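Local atomic coordinates of putative methylthioribose-1-phosphate isomerase (Pyrococcus horikoshii OT3, PDB entry 6A34), a protein that probably catalyses the interconversion of 5-methylthioribose 1-phosphate and 5-methylthioribulose 1-phosphate in the methionine salvage pathway. Residues 113-116 and 117-121. Sequence-based numbering, arbitrary orientation.
Sequences IKKL and VEEHS
Ile113 and Val117 form the tight, buried side of the last two turns of helix 104-119. Val117 N donates to Ile113 O at 2.9 Å. Val117 CG2 lies beside its own backbone N, which brings it within 3.3 Å of Ile113 O; the CG2 methyls of the two residues meet more loosely, at 4.3 Å. The same i to i+4 pattern continues from Glu118 N to Lys114 O (3.1 Å, nearly straight at 170°) and from Glu119 N to Lys115 O. The outer side is looser and charged. Lys114 bends at chi2 (75°) and crosses the extended Glu118 side chain, with NZ in a salt bridge to Glu118 OE2 at 3.4 Å. The stronger partner of Lys114 NZ is Glu90 of helix 82-97, and the lysine makes a cation-pi contact with Tyr93. Replacing the lysine with an alanine is likely to leave Glu118 OE2 and Glu90 without the positive charge they share. Exposed Lys115 NZ and Glu119 OE1 form a salt bridge at 3.3 Å, its hydrogen bond weak. Beyond the helix, the His120 ring brings its CD2 edge to Leu116 O, while ND1 bonds to Asp123. Ile113 and Val117 pack on Phe89 of helix 82-97, and Val117 and His120 touch Ile132 and Leu131 of helix 125-157.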
loop_
_atom_site.group_PDB
_atom_site.type_symbol
_atom_site.label_atom_id
_atom_site.label_comp_id
_atom_site.label_asym_id
_atom_site.label_seq_id
_atom_site.Cartn_x
_atom_site.Cartn_y
_atom_site.Cartn_z
ATOM N N ILE A 113 -18.690 -34.466 8.097
ATOM C CA ILE A 113 -19.854 -34.771 8.932
ATOM C C ILE A 113 -20.859 -35.638 8.154
ATOM O O ILE A 113 -21.252 -36.694 8.630
ATOM C CB ILE A 113 -20.466 -33.475 9.462
ATOM C CG1 ILE A 113 -19.457 -32.786 10.387
ATOM C CG2 ILE A 113 -21.812 -33.760 10.125
ATOM C CD1 ILE A 113 -19.970 -31.520 11.009
ATOM N N LYS A 114 -21.279 -35.158 6.986
ATOM C CA LYS A 114 -22.019 -35.918 5.976
ATOM C C LYS A 114 -21.539 -37.385 5.930
ATOM O O LYS A 114 -22.344 -38.299 6.103
ATOM C CB LYS A 114 -21.869 -35.191 4.637
ATOM C CG LYS A 114 -22.251 -35.964 3.385
ATOM C CD LYS A 114 -23.736 -36.108 3.178
ATOM C CE LYS A 114 -24.107 -36.208 1.711
ATOM N NZ LYS A 114 -25.571 -36.384 1.553
ATOM N N LYS A 115 -20.230 -37.602 5.733
ATOM C CA LYS A 115 -19.669 -38.935 5.547
ATOM C C LYS A 115 -19.809 -39.744 6.843
ATOM O O LYS A 115 -20.098 -40.925 6.803
ATOM C CB LYS A 115 -18.186 -38.886 5.144
ATOM C CG LYS A 115 -17.688 -40.015 4.240
ATOM C CD LYS A 115 -18.602 -41.246 4.183
ATOM C CE LYS A 115 -18.313 -42.208 3.048
ATOM N NZ LYS A 115 -17.583 -43.404 3.534
ATOM N N LEU A 116 -19.568 -39.119 7.996
ATOM C CA LEU A 116 -19.745 -39.790 9.312
ATOM C C LEU A 116 -21.206 -40.254 9.498
ATOM O O LEU A 116 -21.439 -41.336 9.988
ATOM C CB LEU A 116 -19.329 -38.820 10.418
ATOM C CG LEU A 116 -19.387 -39.363 11.835
ATOM C CD1 LEU A 116 -18.221 -40.304 12.083
ATOM C CD2 LEU A 116 -19.393 -38.229 12.846
ATOM N N VAL A 117 -22.168 -39.433 9.072
ATOM C CA VAL A 117 -23.592 -39.689 9.257
ATOM C C VAL A 117 -24.058 -40.858 8.370
ATOM O O VAL A 117 -24.799 -41.708 8.856
ATOM C CB VAL A 117 -24.410 -38.425 8.959
ATOM C CG1 VAL A 117 -25.886 -38.735 8.810
ATOM C CG2 VAL A 117 -24.173 -37.356 10.003
ATOM N N GLU A 118 -23.629 -40.886 7.093
ATOM C CA GLU A 118 -23.868 -42.009 6.125
ATOM C C GLU A 118 -23.288 -43.355 6.621
ATOM O O GLU A 118 -23.863 -44.429 6.430
ATOM C CB GLU A 118 -23.252 -41.647 4.776
ATOM C CG GLU A 118 -23.923 -40.451 4.104
ATOM C CD GLU A 118 -23.407 -40.080 2.719
ATOM O OE1 GLU A 118 -22.253 -40.449 2.379
ATOM O OE2 GLU A 118 -24.174 -39.428 1.971
ATOM N N GLU A 119 -22.125 -43.288 7.259
ATOM C CA GLU A 119 -21.451 -44.419 7.846
ATOM C C GLU A 119 -22.220 -44.936 9.082
ATOM O O GLU A 119 -22.078 -46.086 9.497
ATOM C CB GLU A 119 -20.048 -43.954 8.232
ATOM C CG GLU A 119 -19.070 -45.076 8.493
ATOM C CD GLU A 119 -18.147 -45.343 7.318
ATOM O OE1 GLU A 119 -17.619 -44.352 6.741
ATOM O OE2 GLU A 119 -17.962 -46.537 6.978
ATOM N N HIS A 120 -22.990 -44.055 9.728
ATOM C CA HIS A 120 -23.650 -44.384 10.977
ATOM C C HIS A 120 -25.176 -44.288 10.805
ATOM O O HIS A 120 -25.888 -44.192 11.780
ATOM C CB HIS A 120 -23.094 -43.480 12.088
ATOM C CG HIS A 120 -21.724 -43.855 12.533
ATOM N ND1 HIS A 120 -21.497 -44.549 13.699
ATOM C CD2 HIS A 120 -20.510 -43.649 11.975
ATOM C CE1 HIS A 120 -20.202 -44.752 13.842
ATOM N NE2 HIS A 120 -19.575 -44.219 12.794
ATOM N N SER A 121 -25.665 -44.318 9.561
ATOM C CA SER A 121 -27.081 -43.994 9.258
ATOM C C SER A 121 -28.020 -45.022 9.910
ATOM O O SER A 121 -29.189 -44.725 10.081
ATOM C CB SER A 121 -27.344 -43.921 7.762
ATOM O OG SER A 121 -27.041 -45.180 7.157
#